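PDB 6Y56: nucleotidyl transferase AbiEii/AbiGii toxin family protein from Mycobacterium tuberculosis, which probably acts as a nucleotidyltransferase toxin of a toxin-antitoxin system, blocking bacterial growth by inactivating the acceptor stems of tRNA. Local coordinates for residues A172-V177 / E224-A229; D182-N187 / A250-R255; I194-V199 / R257-F262; L198-W203 / A268-W273. One frame throughout, in Å; residues are numbered along the deposited sequence.

Contact 1. Residues A172-V177 / E224-A229; sequences ARYRRV and EDVLAA
With CG anti to the backbone N (chi1 175°) and the chain then bent at chi2 (-93°), Arg175 lies alongside Asp225, the two side chains pointing the same way. Asp225 sets its own CG beside its backbone N, which brings OD2 to the side of the guanidinium. The salt bridge is side-on and converges on one oxygen: Arg175 NE reaches Asp225 OD2 at 2.9 Å, and Arg175 NH1 reaches the same OD2 at 3.0 Å. Both nitrogens approach from one face of the carboxylate, about 35° above its plane, while OD2 lies in the guanidinium plane. The backbone N of Arg222 also donates to this oxygen, and Thr218 O takes a further bond from Arg175 NH1, so the arginine ties Thr218 and Asp225 to the chain at the C-terminal side of helix 163-174. Next to the salt bridge, Val226 splits its branches: CG2 rests 3.8 Å from Arg175 CB, and CG1 lies 3.8 Å from Tyr174 CD2, where valine and tyrosine cross at about a right angle. A water donates to both Arg175 O and Asp225 O. The short helix 224-227 thus sits against the C-terminal part of helix 163-174, with Trp203 of helix 196-212 touching Val226 and helix 180-189 packing on Tyr174.

Contact 2. Residues D182-N187 / A250-R255; sequences DLYDLN and AAWEAR
A helix pair, 180-189 against 249-259, is built here around Trp252, whose side chain is met by Leu183, Tyr184 and Asn187 of the facing helix. Tyr184 turns its edge onto the face of the six-membered ring in a T-shaped stack, with centroids 5.2 Å apart and planes nearly perpendicular; its CD2 does the touching, 3.6 Å from Trp252 CH2. Leu183 meets the root of the side chain, its CG 3.7 Å from Trp252 CB, while its CD1 branch reaches the backbone of Glu253. The short helical segments pass 9.0 Å apart at an angle of 57°, in a strand-free, helix-and-loop part of the chain. At the other end of the contact Asn187 has CG anti to its backbone N (chi1 -176°), which carries the amide across to the indole, ND2 lying 3.5 Å from Trp252 CD1. The same amide stacks nearly flat on the guanidinium of Arg255, OD1 over one face and the planes 14° apart. What Arg255 bonds is the backbone: NH1 donates to Asn187 O at 3.0 Å, from well above the carbonyl plane. The polar end of Tyr184 is engaged within its own helix by His188, and the carboxylate of Glu253 pairs with Arg257.

Contact 3. Residues I194-V199 / R257-F262; sequences IDEPLV and RKRFAF
The N-terminus of helix 196-212, with Asp195 at its N-cap position, meets the chain where helix 249-259 gives way to a 3-10 turn, and Glu196 makes the main polar link. Its chain runs over the Phe262 ring: CG stands 3.6 Å from the ring centroid, only 8° off the normal, a CH-pi contact, and the carboxylate beyond continues the stack with its plane 2° from that of the ring. Phe262 presents this face with CG between its backbone N and carbonyl carbon (chi1 69°). Arg259 then takes the carboxylate end-on, NH1 at 2.8 Å and NH2 at 3.0 Å, both from Glu196 OE2; this oxygen receives NH2 on its anti lone pair, while NH1 comes on the anti side but tilted out of the carboxylate plane. Ile194 packs on the arginine, its CD1 over one face of the Arg259 guanidinium and 3.9 Å from Phe260 CZ. The other branch, CG2, lies 3.9 Å from Phe262 CZ. One water accepts from Ile194 N and, weakly, from Arg259 NH2. Two guanidinium nitrogens on a single oxygen and an aromatic ring flat against the carboxylate should restrict its rotation; Arg259 and the nearby helix start would both tend to favour its ionised form.

Contact 4. Residues L198-W203 / A268-W273; sequences LVRRLW and ADEQRW
The segments of helices 196-212 and 268-273 run in much the same direction, 26° apart, with their axes 10.6 Å from each other at the closest and Arg201 level with Glu270. That spacing is bridged by long polar side chains. Glu270, extended beyond CG, puts its carboxylate between two arginines of the facing helix. Arg201 NE gives a nearly straight bond to Glu270 OE2, 2.7 Å long with an N-H...O angle of 171°; the oxygen is met on its anti side, and the guanidinium stands almost perpendicular to the carboxylate. Bends at chi2 and chi3 fold the Arg201 chain back so that NE, rather than the far end, makes this bond. Arg200 approaches the other oxygen more loosely, its NE 3.5 Å from Glu270 OE1, and two waters accept from Arg200 NE, one of them weakly, and lie within donating reach of the Glu270 carboxylate. Together the three residues form a salt-bridge network that joins the long helix 196-212 to the short helix 268-273 in the C-terminal part of the chain. Arg200 has a firmer partner in Phe262 O, which its NH1 donates to. Trp273 brings the edge of its indole up to a face of the Arg201 guanidinium: CZ3 is 3.6 Å from Arg201 NH2, and the planes are 88° apart. Glu283 of helix 281-292 accepts the indole N-H. Arg201 NH1 turns to Asp267 in a further salt bridge, and through a water, 3.0 Å from that NH1 and 2.7 Å from Asp269 OD2, it also reaches Asp269.

All four contacts pair a segment from residues 172-203 with one from 224-273, and no strand lies between the partners. Contacts 2 and 3 share helix 249-259; contacts 3 and 4 share helix 196-212, with Leu198 and Val199 in both. Centres of successive contacts lie about 12 to 14 Å apart, whereas those of contacts 2 and 4 are about 22 Å apart and the two do not touch. Contact 1 touches each of the others, for instance contact 4 through Val226 and Trp203. The first segments come in the order 1, 2, 3, 4 and the second segments follow in the same order, so most pairings interleave, contacts 3 and 4 starting from the same stretch, and tie this helical region into one unit.

Contact 1. Residues A172-V177 / E224-A229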
# COMPACT_ATOMS: atom_id res chain seq x y z
N ALA A 172 -9.69 -2.33 6.03
CA ALA A 172 -9.66 -3.71 6.50
C ALA A 172 -8.51 -3.94 7.46
O ALA A 172 -8.65 -4.66 8.46
CB ALA A 172 -9.59 -4.67 5.31
N ARG A 173 -7.35 -3.36 7.20
CA ARG A 173 -6.26 -3.50 8.16
C ARG A 173 -6.49 -2.64 9.39
O ARG A 173 -6.23 -3.08 10.52
CB ARG A 173 -4.93 -3.15 7.51
CG ARG A 173 -3.79 -3.27 8.52
CD ARG A 173 -2.48 -3.56 7.83
NE ARG A 173 -1.98 -2.37 7.14
CZ ARG A 173 -0.99 -2.39 6.26
NH1 ARG A 173 -0.41 -3.54 5.94
NH2 ARG A 173 -0.59 -1.26 5.69
N TYR A 174 -6.99 -1.41 9.19
CA TYR A 174 -7.28 -0.51 10.31
C TYR A 174 -8.22 -1.16 11.30
O TYR A 174 -8.11 -0.94 12.52
CB TYR A 174 -7.91 0.75 9.73
CG TYR A 174 -7.96 1.98 10.61
CD1 TYR A 174 -6.82 2.73 10.87
CD2 TYR A 174 -9.17 2.43 11.11
CE1 TYR A 174 -6.89 3.88 11.66
CE2 TYR A 174 -9.25 3.56 11.88
CZ TYR A 174 -8.12 4.28 12.15
OH TYR A 174 -8.22 5.41 12.93
N ARG A 175 -9.15 -1.99 10.81
CA ARG A 175 -10.09 -2.68 11.66
C ARG A 175 -9.40 -3.67 12.60
O ARG A 175 -9.94 -3.98 13.67
CB ARG A 175 -11.08 -3.39 10.74
CG ARG A 175 -12.07 -4.24 11.40
CD ARG A 175 -11.61 -5.68 11.51
NE ARG A 175 -12.48 -6.26 12.49
CZ ARG A 175 -12.57 -7.54 12.78
NH1 ARG A 175 -13.44 -7.92 13.70
NH2 ARG A 175 -11.83 -8.44 12.15
N ARG A 176 -8.25 -4.18 12.19
CA ARG A 176 -7.53 -5.20 12.96
C ARG A 176 -6.44 -4.61 13.84
O ARG A 176 -6.28 -5.05 14.99
CB ARG A 176 -6.91 -6.23 12.02
CG ARG A 176 -5.94 -7.18 12.72
CD ARG A 176 -5.42 -8.26 11.80
NE ARG A 176 -4.53 -7.70 10.78
CZ ARG A 176 -3.24 -7.46 10.95
NH1 ARG A 176 -2.64 -7.74 12.11
NH2 ARG A 176 -2.53 -6.95 9.95
N VAL A 177 -5.69 -3.64 13.33
CA VAL A 177 -4.57 -3.05 14.06
C VAL A 177 -4.44 -1.59 13.64
O VAL A 177 -4.60 -1.25 12.47
CB VAL A 177 -3.27 -3.85 13.81
CG1 VAL A 177 -2.90 -3.83 12.34
CG2 VAL A 177 -2.15 -3.30 14.66
N GLU A 224 -17.69 -0.37 15.03
CA GLU A 224 -16.88 0.29 16.04
C GLU A 224 -15.41 -0.11 15.97
O GLU A 224 -14.57 0.62 16.50
CB GLU A 224 -17.41 -0.02 17.44
CG GLU A 224 -18.77 0.59 17.74
CD GLU A 224 -19.92 -0.24 17.19
OE1 GLU A 224 -19.68 -1.37 16.70
OE2 GLU A 224 -21.07 0.25 17.26
N ASP A 225 -15.10 -1.25 15.36
CA ASP A 225 -13.70 -1.62 15.16
C ASP A 225 -12.93 -0.51 14.46
O ASP A 225 -11.72 -0.34 14.69
CB ASP A 225 -13.58 -2.89 14.32
CG ASP A 225 -14.25 -4.11 14.95
OD1 ASP A 225 -14.61 -4.08 16.15
OD2 ASP A 225 -14.43 -5.12 14.23
N VAL A 226 -13.59 0.25 13.59
CA VAL A 226 -12.99 1.37 12.89
C VAL A 226 -13.42 2.71 13.48
O VAL A 226 -12.62 3.64 13.55
CB VAL A 226 -13.31 1.29 11.38
CG1 VAL A 226 -12.93 2.58 10.67
CG2 VAL A 226 -12.61 0.10 10.75
N LEU A 227 -14.68 2.82 13.89
CA LEU A 227 -15.27 4.12 14.19
C LEU A 227 -15.23 4.50 15.66
O LEU A 227 -15.60 5.63 15.99
CB LEU A 227 -16.72 4.19 13.69
CG LEU A 227 -16.87 4.14 12.17
CD1 LEU A 227 -18.32 4.40 11.80
CD2 LEU A 227 -15.94 5.14 11.50
N ALA A 228 -14.81 3.61 16.55
CA ALA A 228 -14.64 4.03 17.94
C ALA A 228 -13.50 5.04 18.02
O ALA A 228 -12.53 4.98 17.26
CB ALA A 228 -14.33 2.83 18.83
N ALA A 229 -13.63 5.99 18.94
CA ALA A 229 -12.59 6.99 19.11
C ALA A 229 -11.30 6.30 19.52
O ALA A 229 -11.28 5.47 20.44
CB ALA A 229 -13.01 8.00 20.17
O HOH W 1 -10.13 -2.47 16.57

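Contact 2. Residues D182-N187 / A250-R255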
# COMPACT_ATOMS: atom_id res chain seq x y z
N ASP A 182 -1.27 3.88 8.18
CA ASP A 182 -2.60 3.67 7.63
C ASP A 182 -3.51 4.85 7.96
O ASP A 182 -4.31 5.27 7.12
CB ASP A 182 -3.22 2.40 8.19
CG ASP A 182 -2.63 1.13 7.61
OD1 ASP A 182 -1.89 1.19 6.61
OD2 ASP A 182 -2.90 0.05 8.19
N LEU A 183 -3.40 5.38 9.18
CA LEU A 183 -4.17 6.57 9.54
C LEU A 183 -3.85 7.74 8.61
O LEU A 183 -4.75 8.44 8.14
CB LEU A 183 -3.87 6.95 10.99
CG LEU A 183 -4.50 8.25 11.51
CD1 LEU A 183 -6.02 8.16 11.50
CD2 LEU A 183 -3.98 8.54 12.91
N TYR A 184 -2.56 7.96 8.34
CA TYR A 184 -2.16 9.01 7.41
C TYR A 184 -2.82 8.81 6.04
O TYR A 184 -3.34 9.76 5.44
CB TYR A 184 -0.63 9.05 7.28
CG TYR A 184 -0.18 10.10 6.30
CD1 TYR A 184 -0.11 9.83 4.94
CD2 TYR A 184 0.14 11.38 6.74
CE1 TYR A 184 0.28 10.79 4.04
CE2 TYR A 184 0.53 12.36 5.84
CZ TYR A 184 0.59 12.06 4.49
OH TYR A 184 0.97 13.04 3.60
N ASP A 185 -2.75 7.59 5.51
CA ASP A 185 -3.29 7.34 4.18
C ASP A 185 -4.80 7.51 4.16
O ASP A 185 -5.35 8.08 3.21
CB ASP A 185 -2.89 5.94 3.70
CG ASP A 185 -1.39 5.78 3.49
OD1 ASP A 185 -0.65 6.80 3.39
OD2 ASP A 185 -0.94 4.62 3.43
N LEU A 186 -5.49 7.06 5.21
CA LEU A 186 -6.93 7.24 5.29
C LEU A 186 -7.29 8.71 5.38
O LEU A 186 -8.34 9.12 4.86
CB LEU A 186 -7.50 6.48 6.49
CG LEU A 186 -7.58 4.97 6.28
CD1 LEU A 186 -7.87 4.30 7.61
CD2 LEU A 186 -8.64 4.63 5.26
N ASN A 187 -6.44 9.51 6.04
CA ASN A 187 -6.67 10.95 6.07
C ASN A 187 -6.63 11.56 4.67
O ASN A 187 -7.39 12.50 4.39
CB ASN A 187 -5.66 11.62 7.00
CG ASN A 187 -5.90 13.10 7.16
OD1 ASN A 187 -6.86 13.51 7.80
ND2 ASN A 187 -5.02 13.91 6.58
N ALA A 250 -3.94 13.44 16.20
CA ALA A 250 -5.30 13.73 16.65
C ALA A 250 -6.15 14.33 15.54
O ALA A 250 -7.32 13.97 15.39
CB ALA A 250 -5.26 14.66 17.87
N ALA A 251 -5.58 15.23 14.74
CA ALA A 251 -6.33 15.79 13.62
C ALA A 251 -6.70 14.71 12.61
O ALA A 251 -7.84 14.66 12.12
CB ALA A 251 -5.52 16.90 12.95
N TRP A 252 -5.75 13.82 12.28
CA TRP A 252 -6.04 12.74 11.34
C TRP A 252 -7.10 11.79 11.89
O TRP A 252 -8.02 11.40 11.16
CB TRP A 252 -4.76 11.96 11.04
CG TRP A 252 -3.63 12.76 10.47
CD1 TRP A 252 -3.70 13.98 9.85
CD2 TRP A 252 -2.25 12.39 10.47
NE1 TRP A 252 -2.45 14.39 9.47
CE2 TRP A 252 -1.54 13.43 9.85
CE3 TRP A 252 -1.55 11.29 10.97
CZ2 TRP A 252 -0.15 13.39 9.69
CZ3 TRP A 252 -0.18 11.24 10.80
CH2 TRP A 252 0.50 12.30 10.18
N GLU A 253 -6.97 11.38 13.15
CA GLU A 253 -7.94 10.47 13.74
C GLU A 253 -9.34 11.05 13.69
O GLU A 253 -10.30 10.35 13.37
CB GLU A 253 -7.54 10.15 15.18
CG GLU A 253 -8.33 9.00 15.81
CD GLU A 253 -9.67 9.43 16.40
OE1 GLU A 253 -10.53 8.55 16.62
OE2 GLU A 253 -9.87 10.64 16.63
N ALA A 254 -9.47 12.34 14.01
CA ALA A 254 -10.78 12.98 14.01
C ALA A 254 -11.36 13.05 12.61
O ALA A 254 -12.55 12.75 12.42
CB ALA A 254 -10.69 14.37 14.63
N ARG A 255 -10.55 13.45 11.62
CA ARG A 255 -11.07 13.56 10.26
C ARG A 255 -11.47 12.20 9.71
O ARG A 255 -12.51 12.07 9.06
CB ARG A 255 -10.06 14.22 9.32
CG ARG A 255 -10.67 14.48 7.93
CD ARG A 255 -9.64 14.58 6.81
NE ARG A 255 -9.11 15.93 6.69
CZ ARG A 255 -8.11 16.27 5.89
NH1 ARG A 255 -7.54 15.36 5.11
NH2 ARG A 255 -7.68 17.53 5.85

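Contact 3. Residues I194-V199 / R257-F262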
# COMPACT_ATOMS: atom_id res chain seq x y z
N ILE A 194 -14.95 9.73 -2.55
CA ILE A 194 -15.10 8.36 -2.07
C ILE A 194 -16.40 7.81 -2.63
O ILE A 194 -17.45 8.43 -2.47
CB ILE A 194 -15.11 8.28 -0.53
CG1 ILE A 194 -13.78 8.77 0.05
CG2 ILE A 194 -15.40 6.84 -0.06
CD1 ILE A 194 -13.72 8.67 1.57
N ASP A 195 -16.32 6.66 -3.28
CA ASP A 195 -17.50 5.94 -3.75
C ASP A 195 -17.99 5.12 -2.55
O ASP A 195 -17.59 3.98 -2.35
CB ASP A 195 -17.14 5.03 -4.91
CG ASP A 195 -18.33 4.34 -5.53
OD1 ASP A 195 -19.44 4.37 -4.95
OD2 ASP A 195 -18.15 3.74 -6.61
N GLU A 196 -18.84 5.74 -1.73
CA GLU A 196 -19.14 5.21 -0.40
C GLU A 196 -19.74 3.82 -0.40
O GLU A 196 -19.25 2.95 0.35
CB GLU A 196 -20.02 6.19 0.38
CG GLU A 196 -19.31 7.46 0.81
CD GLU A 196 -20.20 8.42 1.55
OE1 GLU A 196 -21.39 8.11 1.77
OE2 GLU A 196 -19.70 9.50 1.90
N PRO A 197 -20.80 3.52 -1.17
CA PRO A 197 -21.36 2.16 -1.12
C PRO A 197 -20.36 1.11 -1.57
O PRO A 197 -20.34 -0.00 -1.04
CB PRO A 197 -22.57 2.24 -2.05
CG PRO A 197 -22.90 3.70 -2.14
CD PRO A 197 -21.58 4.40 -2.07
N LEU A 198 -19.52 1.44 -2.56
CA LEU A 198 -18.55 0.48 -3.05
C LEU A 198 -17.43 0.24 -2.05
O LEU A 198 -17.04 -0.92 -1.81
CB LEU A 198 -18.00 0.98 -4.39
CG LEU A 198 -16.89 0.13 -5.01
CD1 LEU A 198 -17.34 -1.29 -5.33
CD2 LEU A 198 -16.43 0.84 -6.28
N VAL A 199 -16.91 1.31 -1.44
CA VAL A 199 -15.88 1.16 -0.41
C VAL A 199 -16.41 0.35 0.76
O VAL A 199 -15.74 -0.57 1.26
CB VAL A 199 -15.34 2.53 0.03
CG1 VAL A 199 -14.47 2.37 1.29
CG2 VAL A 199 -14.50 3.14 -1.07
N ARG A 257 -12.31 9.40 11.46
CA ARG A 257 -13.49 8.89 12.16
C ARG A 257 -14.77 9.57 11.67
O ARG A 257 -15.80 8.91 11.52
CB ARG A 257 -13.31 9.08 13.67
CG ARG A 257 -14.52 8.67 14.49
CD ARG A 257 -14.12 8.36 15.93
NE ARG A 257 -13.13 9.30 16.45
CZ ARG A 257 -13.43 10.49 16.96
NH1 ARG A 257 -14.70 10.89 17.01
NH2 ARG A 257 -12.47 11.28 17.41
N LYS A 258 -14.71 10.88 11.42
CA LYS A 258 -15.89 11.58 10.93
C LYS A 258 -16.21 11.20 9.49
O LYS A 258 -17.37 10.93 9.15
CB LYS A 258 -15.68 13.09 11.02
CG LYS A 258 -16.88 13.89 10.60
CD LYS A 258 -16.60 15.34 10.77
CE LYS A 258 -17.81 16.14 10.31
NZ LYS A 258 -17.60 17.61 10.45
N ARG A 259 -15.20 11.20 8.62
CA ARG A 259 -15.47 10.98 7.20
C ARG A 259 -16.03 9.59 6.94
O ARG A 259 -16.87 9.42 6.05
CB ARG A 259 -14.20 11.18 6.38
CG ARG A 259 -14.38 10.95 4.86
CD ARG A 259 -15.34 11.99 4.28
NE ARG A 259 -15.73 11.75 2.88
CZ ARG A 259 -16.77 11.01 2.52
NH1 ARG A 259 -17.51 10.41 3.44
NH2 ARG A 259 -17.08 10.88 1.23
N PHE A 260 -15.57 8.60 7.70
CA PHE A 260 -15.95 7.21 7.45
C PHE A 260 -17.18 6.78 8.22
O PHE A 260 -17.46 5.58 8.30
CB PHE A 260 -14.74 6.29 7.63
CG PHE A 260 -13.74 6.42 6.51
CD1 PHE A 260 -13.94 5.75 5.32
CD2 PHE A 260 -12.65 7.26 6.63
CE1 PHE A 260 -13.05 5.89 4.26
CE2 PHE A 260 -11.75 7.40 5.58
CZ PHE A 260 -11.96 6.72 4.40
N ALA A 261 -17.95 7.74 8.74
CA ALA A 261 -19.22 7.43 9.38
C ALA A 261 -20.14 6.60 8.49
O ALA A 261 -20.92 5.79 9.00
CB ALA A 261 -19.92 8.73 9.79
N PHE A 262 -20.05 6.76 7.17
CA PHE A 262 -20.90 6.01 6.24
C PHE A 262 -20.73 4.51 6.37
O PHE A 262 -21.61 3.76 5.93
CB PHE A 262 -20.67 6.46 4.79
CG PHE A 262 -19.32 6.07 4.22
CD1 PHE A 262 -19.13 4.84 3.60
CD2 PHE A 262 -18.25 6.93 4.32
CE1 PHE A 262 -17.89 4.49 3.09
CE2 PHE A 262 -17.01 6.59 3.81
CZ PHE A 262 -16.83 5.36 3.20
O HOH W 2 -16.86 11.73 -1.68

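Contact 4. Residues L198-W203 / A268-W273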
# COMPACT_ATOMS: atom_id res chain seq x y z
N LEU A 198 -19.52 1.44 -2.56
CA LEU A 198 -18.55 0.48 -3.05
C LEU A 198 -17.43 0.24 -2.05
O LEU A 198 -17.04 -0.92 -1.81
CB LEU A 198 -18.00 0.98 -4.39
CG LEU A 198 -16.89 0.13 -5.01
CD1 LEU A 198 -17.34 -1.29 -5.33
CD2 LEU A 198 -16.43 0.84 -6.28
N VAL A 199 -16.91 1.31 -1.44
CA VAL A 199 -15.88 1.16 -0.41
C VAL A 199 -16.41 0.35 0.76
O VAL A 199 -15.74 -0.57 1.26
CB VAL A 199 -15.34 2.53 0.03
CG1 VAL A 199 -14.47 2.37 1.29
CG2 VAL A 199 -14.50 3.14 -1.07
N ARG A 200 -17.64 0.62 1.19
CA ARG A 200 -18.21 -0.11 2.32
C ARG A 200 -18.41 -1.58 1.99
O ARG A 200 -18.09 -2.46 2.80
CB ARG A 200 -19.53 0.54 2.72
CG ARG A 200 -20.25 -0.13 3.88
CD ARG A 200 -21.51 0.64 4.29
NE ARG A 200 -22.42 0.80 3.16
CZ ARG A 200 -22.92 1.96 2.73
NH1 ARG A 200 -22.65 3.10 3.34
NH2 ARG A 200 -23.73 1.96 1.68
N ARG A 201 -18.94 -1.87 0.80
CA ARG A 201 -19.13 -3.25 0.36
C ARG A 201 -17.81 -3.98 0.28
O ARG A 201 -17.66 -5.09 0.83
CB ARG A 201 -19.87 -3.27 -0.98
CG ARG A 201 -19.98 -4.63 -1.66
CD ARG A 201 -20.69 -5.65 -0.79
NE ARG A 201 -22.04 -5.25 -0.42
CZ ARG A 201 -23.15 -5.70 -1.01
NH1 ARG A 201 -24.34 -5.29 -0.57
NH2 ARG A 201 -23.08 -6.56 -2.01
N LEU A 202 -16.82 -3.37 -0.36
CA LEU A 202 -15.51 -4.01 -0.49
C LEU A 202 -14.86 -4.21 0.87
O LEU A 202 -14.20 -5.23 1.09
CB LEU A 202 -14.61 -3.17 -1.39
CG LEU A 202 -14.89 -3.25 -2.88
CD1 LEU A 202 -14.05 -2.21 -3.60
CD2 LEU A 202 -14.55 -4.64 -3.37
N TRP A 203 -15.01 -3.25 1.79
CA TRP A 203 -14.46 -3.39 3.13
C TRP A 203 -14.98 -4.65 3.81
O TRP A 203 -14.21 -5.46 4.33
CB TRP A 203 -14.80 -2.15 3.96
CG TRP A 203 -14.42 -2.20 5.40
CD1 TRP A 203 -13.18 -2.42 5.92
CD2 TRP A 203 -15.29 -2.02 6.52
NE1 TRP A 203 -13.22 -2.37 7.29
CE2 TRP A 203 -14.51 -2.13 7.69
CE3 TRP A 203 -16.66 -1.77 6.64
CZ2 TRP A 203 -15.05 -2.00 8.97
CZ3 TRP A 203 -17.19 -1.63 7.90
CH2 TRP A 203 -16.39 -1.75 9.06
N ALA A 268 -28.48 -5.11 4.65
CA ALA A 268 -28.81 -6.39 5.28
C ALA A 268 -27.79 -7.46 4.93
O ALA A 268 -27.39 -8.26 5.79
CB ALA A 268 -30.23 -6.82 4.89
N ASP A 269 -27.34 -7.50 3.67
CA ASP A 269 -26.36 -8.51 3.26
C ASP A 269 -25.03 -8.28 3.98
O ASP A 269 -24.45 -9.22 4.53
CB ASP A 269 -26.16 -8.46 1.75
CG ASP A 269 -27.33 -9.05 0.97
OD1 ASP A 269 -28.12 -9.84 1.55
OD2 ASP A 269 -27.45 -8.73 -0.23
N GLU A 270 -24.56 -7.03 4.01
CA GLU A 270 -23.31 -6.71 4.69
C GLU A 270 -23.36 -7.08 6.17
O GLU A 270 -22.38 -7.59 6.72
CB GLU A 270 -23.01 -5.22 4.48
CG GLU A 270 -22.58 -4.95 3.04
CD GLU A 270 -22.73 -3.52 2.57
OE1 GLU A 270 -23.23 -2.65 3.33
OE2 GLU A 270 -22.34 -3.24 1.42
N GLN A 271 -24.50 -6.84 6.82
CA GLN A 271 -24.63 -7.19 8.23
C GLN A 271 -24.56 -8.69 8.45
O GLN A 271 -24.01 -9.15 9.46
CB GLN A 271 -25.94 -6.62 8.78
CG GLN A 271 -25.93 -5.11 8.86
CD GLN A 271 -27.17 -4.56 9.52
OE1 GLN A 271 -27.71 -5.14 10.48
NE2 GLN A 271 -27.63 -3.41 9.04
N ARG A 272 -25.12 -9.47 7.53
CA ARG A 272 -24.99 -10.92 7.60
C ARG A 272 -23.54 -11.35 7.40
O ARG A 272 -23.01 -12.17 8.16
CB ARG A 272 -25.90 -11.55 6.55
CG ARG A 272 -25.86 -13.07 6.50
CD ARG A 272 -27.00 -13.65 5.65
NE ARG A 272 -26.80 -13.40 4.23
CZ ARG A 272 -27.40 -12.43 3.56
NH1 ARG A 272 -28.25 -11.62 4.17
NH2 ARG A 272 -27.16 -12.27 2.26
N TRP A 273 -22.88 -10.79 6.39
CA TRP A 273 -21.52 -11.22 6.08
C TRP A 273 -20.55 -10.82 7.17
O TRP A 273 -19.52 -11.49 7.36
CB TRP A 273 -21.10 -10.68 4.72
CG TRP A 273 -21.97 -11.18 3.63
CD1 TRP A 273 -22.65 -12.36 3.60
CD2 TRP A 273 -22.28 -10.51 2.41
NE1 TRP A 273 -23.37 -12.47 2.43
CE2 TRP A 273 -23.16 -11.33 1.69
CE3 TRP A 273 -21.90 -9.28 1.86
CZ2 TRP A 273 -23.66 -10.98 0.43
CZ3 TRP A 273 -22.40 -8.92 0.62
CH2 TRP A 273 -23.27 -9.77 -0.08
O HOH W 3 -22.57 -0.77 0.50
O HOH W 4 -24.99 -0.57 2.39
O HOH W 5 -26.18 -7.21 -2.02
O HOH W 6 -27.55 -5.32 -0.89